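Local coordinates for protein acyltransferase (Actinoplanes teichomyceticus, PDB 4Q38) that probably transfers fatty acyl groups from acyl-CoA to the amino sugar of teicoplanin-type glycopeptide antibiotics, at residues Trp275-Asn286 against His327-Val335; Ala199-Leu210 against His242-Ser250. All blocks are in the same frame, centred on the assembly; numbering follows the deposited sequence.

Interaction 1 of 2, residues Trp275-Asn286 against His327-Val335; sequences WTLTDSAPEPGN and HWHMRTGFV. With TEC (2-amino-6-O-decanoyl-2-deoxy-beta-D-glucopyranose), chain E.
V335 sets CG1 squarely over the pyrrole part of the W275 indole, 3.4 Å from the centroid of the five-membered ring, while its CG2 reaches the benzene part. Atom CAR of the bound acylated sugar lies over the opposite face, so the indole is held between a valine and the ligand's fatty chain. One residue on, the partners exchange roles: T276 sets CB over a face of the F334 ring, 4.0 Å from its centroid, and T278 brings CG2 to the ring's edge, 3.6 Å from CD2. The backbones of T276 and F334 form a hydrogen-bonded antiparallel pair, with both side chains on the same face, through which the short strand 276-277 closes one edge of the mixed sheet of the GNAT-like domain. Beyond strand 276-277 the contact turns on R331. Bends at chi2 (-63°) and chi3 (-58°) fold its chain back toward D279, where NE meets OD1 at 3.0 Å in a salt bridge. NE and NH2 both approach OD1 from the same side of the carboxylate, whose plane is turned 49° from the guanidinium. NH2 also donates to the backbone O of D279 (3.0 Å). L277 CD1 covers one guanidinium face; P282 CD and A281 CA cover the other. P282 further lays CB over the H329 imidazole, 3.9 Å from its centroid, and H327 ND1 donates within its own ring plane to P284 O at 3.0 Å.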
loop_
_atom_site.group_PDB
_atom_site.type_symbol
_atom_site.label_atom_id
_atom_site.label_comp_id
_atom_site.label_asym_id
_atom_site.label_seq_id
_atom_site.Cartn_x
_atom_site.Cartn_y
_atom_site.Cartn_z
ATOM N N TRP A 275 -13.524 -14.978 12.240
ATOM C CA TRP A 275 -14.046 -14.429 10.986
ATOM C C TRP A 275 -15.161 -15.242 10.392
ATOM O O TRP A 275 -15.176 -16.461 10.506
ATOM C CB TRP A 275 -12.914 -14.257 9.972
ATOM C CG TRP A 275 -12.042 -13.096 10.358
ATOM C CD1 TRP A 275 -11.164 -13.015 11.436
ATOM C CD2 TRP A 275 -11.967 -11.783 9.697
ATOM N NE1 TRP A 275 -10.570 -11.775 11.488
ATOM C CE2 TRP A 275 -11.011 -10.987 10.476
ATOM C CE3 TRP A 275 -12.582 -11.207 8.585
ATOM C CZ2 TRP A 275 -10.686 -9.681 10.126
ATOM C CZ3 TRP A 275 -12.255 -9.888 8.253
ATOM C CH2 TRP A 275 -11.321 -9.145 9.003
ATOM N N THR A 276 -16.104 -14.558 9.757
ATOM C CA THR A 276 -17.181 -15.206 9.009
ATOM C C THR A 276 -16.911 -15.002 7.526
ATOM O O THR A 276 -16.953 -13.871 7.039
ATOM C CB THR A 276 -18.551 -14.604 9.363
ATOM O OG1 THR A 276 -18.753 -14.667 10.781
ATOM C CG2 THR A 276 -19.685 -15.365 8.657
ATOM N N LEU A 277 -16.602 -16.088 6.819
ATOM C CA LEU A 277 -16.276 -16.003 5.402
ATOM C C LEU A 277 -17.556 -15.844 4.598
ATOM O O LEU A 277 -18.559 -16.497 4.891
ATOM C CB LEU A 277 -15.501 -17.237 4.941
ATOM C CG LEU A 277 -14.170 -17.506 5.658
ATOM C CD1 LEU A 277 -13.473 -18.690 5.003
ATOM C CD2 LEU A 277 -13.278 -16.262 5.650
ATOM N N THR A 278 -17.529 -14.964 3.601
ATOM C CA THR A 278 -18.750 -14.606 2.872
ATOM C C THR A 278 -18.718 -15.011 1.401
ATOM O O THR A 278 -19.753 -15.008 0.737
ATOM C CB THR A 278 -19.049 -13.093 2.972
ATOM O OG1 THR A 278 -17.888 -12.342 2.585
ATOM C CG2 THR A 278 -19.434 -12.721 4.389
ATOM N N ASP A 279 -17.536 -15.338 0.886
ATOM C CA ASP A 279 -17.421 -15.850 -0.475
ATOM C C ASP A 279 -17.633 -17.369 -0.502
ATOM O O ASP A 279 -17.489 -18.061 0.515
ATOM C CB ASP A 279 -16.088 -15.449 -1.141
ATOM C CG ASP A 279 -14.857 -15.882 -0.340
ATOM O OD1 ASP A 279 -14.984 -16.231 0.848
ATOM O OD2 ASP A 279 -13.746 -15.866 -0.905
ATOM N N SER A 280 -17.993 -17.868 -1.678
ATOM C CA SER A 280 -18.161 -19.292 -1.909
ATOM C C SER A 280 -16.828 -20.004 -1.828
ATOM O O SER A 280 -15.785 -19.413 -2.136
ATOM C CB SER A 280 -18.756 -19.506 -3.297
ATOM O OG SER A 280 -19.987 -18.819 -3.391
ATOM N N ALA A 281 -16.861 -21.265 -1.401
ATOM C CA ALA A 281 -15.715 -22.153 -1.529
ATOM C C ALA A 281 -15.200 -22.056 -2.972
ATOM O O ALA A 281 -15.959 -22.304 -3.902
ATOM C CB ALA A 281 -16.126 -23.587 -1.193
ATOM N N PRO A 282 -13.931 -21.648 -3.173
ATOM C CA PRO A 282 -13.488 -21.464 -4.557
ATOM C C PRO A 282 -13.249 -22.785 -5.285
ATOM O O PRO A 282 -13.062 -23.826 -4.649
ATOM C CB PRO A 282 -12.163 -20.699 -4.416
ATOM C CG PRO A 282 -12.154 -20.175 -3.021
ATOM C CD PRO A 282 -12.923 -21.173 -2.211
ATOM N N GLU A 283 -13.262 -22.738 -6.612
ATOM C CA GLU A 283 -12.933 -23.911 -7.415
ATOM C C GLU A 283 -11.503 -24.335 -7.117
ATOM O O GLU A 283 -10.621 -23.484 -6.992
ATOM C CB GLU A 283 -13.117 -23.624 -8.908
ATOM C CG GLU A 283 -14.571 -23.560 -9.344
ATOM C CD GLU A 283 -15.333 -24.832 -9.009
ATOM O OE1 GLU A 283 -15.113 -25.861 -9.688
ATOM O OE2 GLU A 283 -16.152 -24.802 -8.065
ATOM N N PRO A 284 -11.267 -25.653 -6.989
ATOM C CA PRO A 284 -9.918 -26.147 -6.698
ATOM C C PRO A 284 -8.911 -25.770 -7.787
ATOM O O PRO A 284 -7.736 -25.553 -7.487
ATOM C CB PRO A 284 -10.094 -27.673 -6.646
ATOM C CG PRO A 284 -11.562 -27.905 -6.520
ATOM C CD PRO A 284 -12.226 -26.752 -7.196
ATOM N N GLY A 285 -9.376 -25.684 -9.033
ATOM C CA GLY A 285 -8.507 -25.369 -10.165
ATOM C C GLY A 285 -8.195 -23.892 -10.340
ATOM O O GLY A 285 -7.354 -23.531 -11.164
ATOM N N ASN A 286 -8.866 -23.039 -9.569
ATOM C CA ASN A 286 -8.654 -21.596 -9.652
ATOM C C ASN A 286 -7.310 -21.180 -9.043
ATOM O O ASN A 286 -7.098 -21.300 -7.836
ATOM C CB ASN A 286 -9.821 -20.855 -8.993
ATOM C CG ASN A 286 -9.806 -19.364 -9.281
ATOM O OD1 ASN A 286 -10.629 -18.862 -10.044
ATOM N ND2 ASN A 286 -8.871 -18.654 -8.675
ATOM N N HIS A 327 -3.920 -25.350 -5.064
ATOM C CA HIS A 327 -3.944 -23.887 -5.206
ATOM C C HIS A 327 -4.423 -23.169 -3.975
ATOM O O HIS A 327 -5.281 -23.672 -3.237
ATOM C CB HIS A 327 -4.784 -23.465 -6.413
ATOM C CG HIS A 327 -4.265 -23.994 -7.732
ATOM N ND1 HIS A 327 -4.977 -24.840 -8.505
ATOM C CD2 HIS A 327 -3.056 -23.785 -8.389
ATOM C CE1 HIS A 327 -4.261 -25.152 -9.605
ATOM N NE2 HIS A 327 -3.085 -24.510 -9.533
ATOM N N TRP A 328 -3.862 -21.980 -3.761
ATOM C CA TRP A 328 -4.226 -21.103 -2.650
ATOM C C TRP A 328 -5.232 -20.089 -3.111
ATOM O O TRP A 328 -5.179 -19.637 -4.256
ATOM C CB TRP A 328 -2.989 -20.404 -2.110
ATOM C CG TRP A 328 -1.979 -21.322 -1.454
ATOM C CD1 TRP A 328 -0.748 -21.741 -1.960
ATOM C CD2 TRP A 328 -2.080 -21.954 -0.133
ATOM N NE1 TRP A 328 -0.100 -22.560 -1.064
ATOM C CE2 TRP A 328 -0.848 -22.730 0.051
ATOM C CE3 TRP A 328 -3.033 -21.950 0.885
ATOM C CZ2 TRP A 328 -0.605 -23.462 1.209
ATOM C CZ3 TRP A 328 -2.780 -22.698 2.041
ATOM C CH2 TRP A 328 -1.593 -23.433 2.200
ATOM N N HIS A 329 -6.157 -19.711 -2.225
ATOM C CA HIS A 329 -7.237 -18.801 -2.590
ATOM C C HIS A 329 -7.380 -17.664 -1.630
ATOM O O HIS A 329 -7.354 -17.855 -0.409
ATOM C CB HIS A 329 -8.570 -19.544 -2.675
ATOM C CG HIS A 329 -8.498 -20.838 -3.448
ATOM N ND1 HIS A 329 -8.137 -20.888 -4.746
ATOM C CD2 HIS A 329 -8.747 -22.155 -3.054
ATOM C CE1 HIS A 329 -8.148 -22.171 -5.167
ATOM N NE2 HIS A 329 -8.523 -22.946 -4.131
ATOM N N MET A 330 -7.548 -16.463 -2.178
ATOM C CA MET A 330 -7.951 -15.317 -1.374
ATOM C C MET A 330 -9.370 -15.560 -0.890
ATOM O O MET A 330 -10.233 -15.952 -1.672
ATOM C CB MET A 330 -7.922 -14.034 -2.202
ATOM C CG MET A 330 -8.190 -12.776 -1.384
ATOM S SD MET A 330 -8.354 -11.286 -2.395
ATOM C CE MET A 330 -10.019 -11.490 -3.033
ATOM N N ARG A 331 -9.617 -15.345 0.394
ATOM C CA ARG A 331 -10.982 -15.467 0.899
ATOM C C ARG A 331 -11.399 -14.148 1.526
ATOM O O ARG A 331 -10.550 -13.354 1.940
ATOM C CB ARG A 331 -11.119 -16.627 1.893
ATOM C CG ARG A 331 -10.779 -18.010 1.323
ATOM C CD ARG A 331 -11.704 -18.458 0.192
ATOM N NE ARG A 331 -13.118 -18.506 0.575
ATOM C CZ ARG A 331 -13.712 -19.540 1.170
ATOM N NH1 ARG A 331 -13.029 -20.641 1.466
ATOM N NH2 ARG A 331 -14.995 -19.467 1.475
ATOM N N THR A 332 -12.708 -13.922 1.570
ATOM C CA THR A 332 -13.275 -12.680 2.046
ATOM C C THR A 332 -14.216 -12.968 3.208
ATOM O O THR A 332 -14.983 -13.929 3.174
ATOM C CB THR A 332 -14.022 -11.959 0.903
ATOM O OG1 THR A 332 -13.068 -11.521 -0.066
ATOM C CG2 THR A 332 -14.799 -10.750 1.402
ATOM N N GLY A 333 -14.135 -12.140 4.241
ATOM C CA GLY A 333 -14.990 -12.296 5.397
ATOM C C GLY A 333 -15.126 -11.003 6.160
ATOM O O GLY A 333 -14.575 -9.970 5.761
ATOM N N PHE A 334 -15.861 -11.071 7.267
ATOM C CA PHE A 334 -16.091 -9.915 8.119
ATOM C C PHE A 334 -15.995 -10.269 9.597
ATOM O O PHE A 334 -16.113 -11.440 9.985
ATOM C CB PHE A 334 -17.464 -9.287 7.833
ATOM C CG PHE A 334 -18.631 -10.104 8.354
ATOM C CD1 PHE A 334 -19.098 -9.937 9.659
ATOM C CD2 PHE A 334 -19.259 -11.041 7.542
ATOM C CE1 PHE A 334 -20.167 -10.691 10.139
ATOM C CE2 PHE A 334 -20.337 -11.795 8.015
ATOM C CZ PHE A 334 -20.788 -11.620 9.317
ATOM N N VAL A 335 -15.775 -9.232 10.403
ATOM C CA VAL A 335 -15.932 -9.290 11.848
ATOM C C VAL A 335 -16.656 -8.016 12.269
ATOM O O VAL A 335 -16.377 -6.938 11.753
ATOM C CB VAL A 335 -14.574 -9.413 12.599
ATOM C CG1 VAL A 335 -13.989 -10.809 12.442
ATOM C CG2 VAL A 335 -13.566 -8.367 12.126
HETATM C CAV TEC E . -6.579 -13.797 10.375
HETATM C CAU TEC E . -6.296 -12.340 10.666
HETATM C CAT TEC E . -7.271 -11.409 9.994
HETATM C CAS TEC E . -7.536 -11.805 8.568
HETATM C CAR TEC E . -7.993 -10.604 7.794
HETATM C CAQ TEC E . -6.885 -10.215 6.885
HETATM C CAP TEC E . -7.206 -9.039 6.030
HETATM C CAO TEC E . -5.899 -8.531 5.523
HETATM C CAN TEC E . -6.052 -7.847 4.223
HETATM C CAM TEC E . -4.800 -7.102 3.839
HETATM O OAW TEC E . -3.865 -7.012 4.596
HETATM O O6 TEC E . -4.797 -6.686 2.560
HETATM C C6 TEC E . -4.486 -5.346 2.235
HETATM C C5 TEC E . -3.183 -5.235 1.404
HETATM O O5 TEC E . -3.340 -4.436 0.271
HETATM C C1 TEC E . -2.181 -4.876 -0.490
HETATM O O1 TEC E . -2.245 -4.885 -1.791
HETATM C C2 TEC E . -1.008 -4.062 -0.022
HETATM N N2 TEC E . 0.159 -4.482 -0.780
HETATM C C3 TEC E . -0.860 -4.542 1.344
HETATM O O3 TEC E . -0.066 -3.589 1.802
HETATM C C4 TEC E . -2.116 -4.562 2.174
HETATM O O4 TEC E . -1.904 -5.313 3.213
HETATM O O HOH W 1 -17.187 -12.953 12.168
HETATM O O HOH W 2 -12.285 -13.423 -1.747
HETATM O O HOH W 3 -6.358 -26.819 -5.238
#

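Interaction 2 of 2, residues Ala199-Leu210 against His242-Ser250; sequences ATGKDGTPHLGL and HGARVAWGS. With TEC (2-amino-6-O-decanoyl-2-deoxy-beta-D-glucopyranose), chain E.
H242 NE2 donates to the carbonyl O of H207 at 2.9 Å, in the plane of the imidazole but from above the carbonyl plane. The same oxygen accepts A199 N of the neighbouring hairpin strand on its other face, so two donors grip it from opposite sides. The other direct hydrogen bonds across the contact are backbone ones between parallel strands: L208 N to V246 O, W248 N to L208 O, and L210 N to W248 O. Further along the strands, water joins L210 O to S250 N.

Two ring contacts cross between the segments. P206 sets CB over the face of the H242 imidazole, 3.6 Å from its centroid. In one of its two modelled conformers, W248 turns the CD1 edge of its indole toward the face of H207, giving an edge-to-face pair with centroids 4.4 Å apart and planes at 56°. A chi1 of 64° at H207 keeps that ring beside its own backbone, with A199 and T200 behind it; H207 is a known N-acetyl-D-glucosamine-binding residue, although that sugar is not bound here.

Apolar packing occupies the face carrying L208 and A247, away from W248. L208 CG meets A244 CB at 3.8 Å, and helix 221-238 covers L208 through A231 and F235.

Strand 206-211, that helix and strand 246-251 form a beta-alpha-beta crossover. CA separations widen from 4.7 Å at L208-A247 to 5.4 Å at L210-G249, and the axes of strands 206-210 and 246-250 are inclined at 40°. Where they diverge, L210 O and S250 O each come within 3.4 Å of CAN of the acylated sugar, consistent with the splayed parallel strands of GNAT folds, between which the acyl group is received.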
loop_
_atom_site.group_PDB
_atom_site.type_symbol
_atom_site.label_atom_id
_atom_site.label_comp_id
_atom_site.label_asym_id
_atom_site.label_seq_id
_atom_site.Cartn_x
_atom_site.Cartn_y
_atom_site.Cartn_z
ATOM N N ALA A 199 -14.354 2.517 3.611
ATOM C CA ALA A 199 -14.770 1.718 2.463
ATOM C C ALA A 199 -16.285 1.636 2.366
ATOM O O ALA A 199 -16.995 1.930 3.321
ATOM C CB ALA A 199 -14.173 0.318 2.553
ATOM N N THR A 200 -16.775 1.237 1.197
ATOM C CA THR A 200 -18.207 0.993 1.014
ATOM C C THR A 200 -18.415 -0.277 0.209
ATOM O O THR A 200 -17.642 -0.573 -0.703
ATOM C CB THR A 200 -18.914 2.137 0.276
ATOM O OG1 THR A 200 -18.312 2.302 -1.009
ATOM C CG2 THR A 200 -18.822 3.450 1.061
ATOM N N GLY A 201 -19.459 -1.029 0.540
ATOM C CA GLY A 201 -19.787 -2.208 -0.250
ATOM C C GLY A 201 -20.354 -1.787 -1.601
ATOM O O GLY A 201 -20.515 -0.597 -1.877
ATOM N N LYS A 202 -20.664 -2.769 -2.439
ATOM C CA LYS A 202 -21.290 -2.513 -3.741
ATOM C C LYS A 202 -22.642 -1.818 -3.601
ATOM O O LYS A 202 -23.006 -0.998 -4.436
ATOM C CB LYS A 202 -21.442 -3.819 -4.525
ATOM C CG LYS A 202 -20.165 -4.285 -5.207
ATOM C CD LYS A 202 -20.320 -5.712 -5.705
ATOM C CE LYS A 202 -18.996 -6.276 -6.195
ATOM N NZ LYS A 202 -19.183 -7.686 -6.639
ATOM N N ASP A 203 -23.369 -2.124 -2.525
ATOM C CA ASP A 203 -24.654 -1.486 -2.263
ATOM C C ASP A 203 -24.503 -0.145 -1.536
ATOM O O ASP A 203 -25.487 0.413 -1.051
ATOM C CB ASP A 203 -25.595 -2.437 -1.507
ATOM C CG ASP A 203 -25.251 -2.571 -0.013
ATOM O OD1 ASP A 203 -24.153 -2.173 0.411
ATOM O OD2 ASP A 203 -26.101 -3.063 0.746
ATOM N N GLY A 204 -23.268 0.355 -1.464
ATOM C CA GLY A 204 -22.969 1.630 -0.799
ATOM C C GLY A 204 -22.881 1.620 0.726
ATOM O O GLY A 204 -22.611 2.657 1.326
ATOM N N THR A 205 -23.127 0.472 1.358
ATOM C CA THR A 205 -23.102 0.374 2.823
ATOM C C THR A 205 -21.671 0.614 3.349
ATOM O O THR A 205 -20.722 0.006 2.860
ATOM C CB THR A 205 -23.668 -0.986 3.306
ATOM O OG1 THR A 205 -25.026 -1.113 2.858
ATOM C CG2 THR A 205 -23.632 -1.119 4.849
ATOM N N PRO A 206 -21.514 1.536 4.311
ATOM C CA PRO A 206 -20.166 1.811 4.825
ATOM C C PRO A 206 -19.608 0.603 5.563
ATOM O O PRO A 206 -20.343 -0.084 6.281
ATOM C CB PRO A 206 -20.393 2.970 5.805
ATOM C CG PRO A 206 -21.831 2.865 6.211
ATOM C CD PRO A 206 -22.529 2.402 4.947
ATOM N N HIS A 207 -18.327 0.321 5.350
ATOM C CA HIS A 207 -17.590 -0.563 6.243
ATOM C C HIS A 207 -16.174 -0.080 6.405
ATOM O O HIS A 207 -15.786 0.938 5.831
ATOM C CB HIS A 207 -17.652 -2.023 5.784
ATOM C CG HIS A 207 -16.998 -2.286 4.446
ATOM N ND1 HIS A 207 -17.703 -2.384 3.304
ATOM C CD2 HIS A 207 -15.662 -2.508 4.102
ATOM C CE1 HIS A 207 -16.863 -2.633 2.270
ATOM N NE2 HIS A 207 -15.618 -2.714 2.758
ATOM N N LEU A 208 -15.395 -0.787 7.214
ATOM C CA LEU A 208 -13.960 -0.530 7.263
ATOM C C LEU A 208 -13.195 -1.688 6.644
ATOM O O LEU A 208 -13.417 -2.850 6.991
ATOM C CB LEU A 208 -13.502 -0.272 8.698
ATOM C CG LEU A 208 -14.155 0.911 9.438
ATOM C CD1 LEU A 208 -13.631 0.910 10.870
ATOM C CD2 LEU A 208 -13.866 2.259 8.789
ATOM N N GLY A 209 -12.300 -1.375 5.712
ATOM C CA GLY A 209 -11.371 -2.375 5.205
ATOM C C GLY A 209 -10.332 -2.602 6.291
ATOM O O GLY A 209 -9.878 -1.652 6.924
ATOM N N LEU A 210 -9.990 -3.856 6.543
ATOM C CA LEU A 210 -8.975 -4.172 7.556
ATOM C C LEU A 210 -7.744 -4.657 6.803
ATOM O O LEU A 210 -7.871 -5.430 5.869
ATOM C CB LEU A 210 -9.501 -5.223 8.543
ATOM C CG LEU A 210 -8.627 -5.666 9.731
ATOM C CD1 LEU A 210 -9.527 -6.156 10.857
ATOM C CD2 LEU A 210 -7.623 -6.746 9.341
ATOM N N HIS A 242 -19.332 8.471 8.398
ATOM C CA HIS A 242 -19.153 7.150 7.787
ATOM C C HIS A 242 -20.042 6.107 8.409
ATOM O O HIS A 242 -20.880 5.527 7.725
ATOM C CB HIS A 242 -17.685 6.716 7.769
ATOM C CG HIS A 242 -17.412 5.551 6.853
ATOM N ND1 HIS A 242 -17.577 5.629 5.519
ATOM C CD2 HIS A 242 -16.977 4.253 7.122
ATOM C CE1 HIS A 242 -17.260 4.448 4.956
ATOM N NE2 HIS A 242 -16.887 3.604 5.934
ATOM N N GLY A 243 -19.876 5.866 9.705
ATOM C CA GLY A 243 -20.779 4.989 10.468
ATOM C C GLY A 243 -20.687 3.487 10.217
ATOM O O GLY A 243 -21.680 2.786 10.330
ATOM N N ALA A 244 -19.498 2.978 9.909
ATOM C CA ALA A 244 -19.313 1.541 9.720
ATOM C C ALA A 244 -19.554 0.767 11.016
ATOM O O ALA A 244 -19.202 1.238 12.100
ATOM C CB ALA A 244 -17.901 1.251 9.210
ATOM N N ARG A 245 -20.117 -0.433 10.895
ATOM C CA ARG A 245 -20.275 -1.338 12.043
ATOM C C ARG A 245 -19.451 -2.613 11.907
ATOM O O ARG A 245 -19.266 -3.351 12.883
ATOM C CB ARG A 245 -21.762 -1.708 12.230
ATOM C CG ARG A 245 -22.662 -0.524 12.569
ATOM C CD ARG A 245 -22.251 0.142 13.874
ATOM N NE ARG A 245 -22.094 -0.841 14.942
ATOM C CZ ARG A 245 -22.999 -1.097 15.886
ATOM N NH1 ARG A 245 -24.146 -0.423 15.928
ATOM N NH2 ARG A 245 -22.745 -2.025 16.805
ATOM N N VAL A 246 -18.947 -2.868 10.699
ATOM C CA VAL A 246 -18.288 -4.126 10.343
ATOM C C VAL A 246 -16.924 -3.869 9.673
ATOM O O VAL A 246 -16.794 -2.908 8.920
ATOM C CB VAL A 246 -19.181 -4.910 9.346
ATOM C CG1 VAL A 246 -18.526 -6.204 8.906
ATOM C CG2 VAL A 246 -20.565 -5.186 9.938
ATOM N N ALA A 247 -15.950 -4.747 9.911
ATOM C CA ALA A 247 -14.693 -4.730 9.187
ATOM C C ALA A 247 -14.712 -5.878 8.199
ATOM O O ALA A 247 -15.132 -6.993 8.541
ATOM C CB ALA A 247 -13.505 -4.869 10.136
ATOM N N TRP A 248 -14.255 -5.592 6.978
ATOM C CA TRP A 248 -14.128 -6.621 5.966
ATOM C C TRP A 248 -12.684 -6.848 5.641
ATOM O O TRP A 248 -11.871 -5.920 5.643
ATOM C CB TRP A 248 -14.915 -6.249 4.716
ATOM C CG TRP A 248 -16.414 -6.351 4.897
ATOM C CD1 TRP A 248 -17.263 -5.425 5.505
ATOM C CD2 TRP A 248 -17.292 -7.447 4.472
ATOM N NE1 TRP A 248 -18.566 -5.860 5.478
ATOM C CE2 TRP A 248 -18.649 -7.071 4.880
ATOM C CE3 TRP A 248 -17.095 -8.659 3.827
ATOM C CZ2 TRP A 248 -19.742 -7.882 4.628
ATOM C CZ3 TRP A 248 -18.206 -9.467 3.583
ATOM C CH2 TRP A 248 -19.497 -9.087 3.975
ATOM N N GLY A 249 -12.344 -8.102 5.382
ATOM C CA GLY A 249 -10.986 -8.449 4.975
ATOM C C GLY A 249 -11.015 -9.389 3.788
ATOM O O GLY A 249 -11.880 -10.261 3.716
ATOM N N SER A 250 -10.100 -9.189 2.837
ATOM C CA SER A 250 -9.858 -10.162 1.766
ATOM C C SER A 250 -8.371 -10.496 1.800
ATOM O O SER A 250 -7.534 -9.597 1.721
ATOM C CB SER A 250 -10.221 -9.608 0.386
ATOM O OG SER A 250 -11.581 -9.232 0.313
HETATM C CAV TEC E . -6.579 -13.797 10.375
HETATM C CAU TEC E . -6.296 -12.340 10.666
HETATM C CAT TEC E . -7.271 -11.409 9.994
HETATM C CAS TEC E . -7.536 -11.805 8.568
HETATM C CAR TEC E . -7.993 -10.604 7.794
HETATM C CAQ TEC E . -6.885 -10.215 6.885
HETATM C CAP TEC E . -7.206 -9.039 6.030
HETATM C CAO TEC E . -5.899 -8.531 5.523
HETATM C CAN TEC E . -6.052 -7.847 4.223
HETATM C CAM TEC E . -4.800 -7.102 3.839
HETATM O OAW TEC E . -3.865 -7.012 4.596
HETATM O O6 TEC E . -4.797 -6.686 2.560
HETATM C C6 TEC E . -4.486 -5.346 2.235
HETATM C C5 TEC E . -3.183 -5.235 1.404
HETATM O O5 TEC E . -3.340 -4.436 0.271
HETATM C C1 TEC E . -2.181 -4.876 -0.490
HETATM O O1 TEC E . -2.245 -4.885 -1.791
HETATM C C2 TEC E . -1.008 -4.062 -0.022
HETATM N N2 TEC E . 0.159 -4.482 -0.780
HETATM C C3 TEC E . -0.860 -4.542 1.344
HETATM O O3 TEC E . -0.066 -3.589 1.802
HETATM C C4 TEC E . -2.116 -4.562 2.174
HETATM O O4 TEC E . -1.904 -5.313 3.213
HETATM O O HOH W 4 -20.463 -1.651 8.526
HETATM O O HOH W 5 -9.011 -6.203 3.451
#

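The two interactions sit side by side in one sheet. Strands 246-251 and 331-336 are neighbours, joined by V335 O to A247 N, and T332 OG1 and S250 OG lie 2.8 Å apart, probably hydrogen-bonded. Interaction 2 lies further inside the sheet, within a parallel crossover with few exposed residues, and rests on backbone bonds, histidine rings and apolar packing. Interaction 1 closes one outer edge of the sheet, where a brief antiparallel pairing gives way to a loop held by a salt bridge and proline contacts, with many residues at the surface. Both reach the acylated sugar: W275 flanks its chain, while L210, G249 and S250 contact it from the diverging strands.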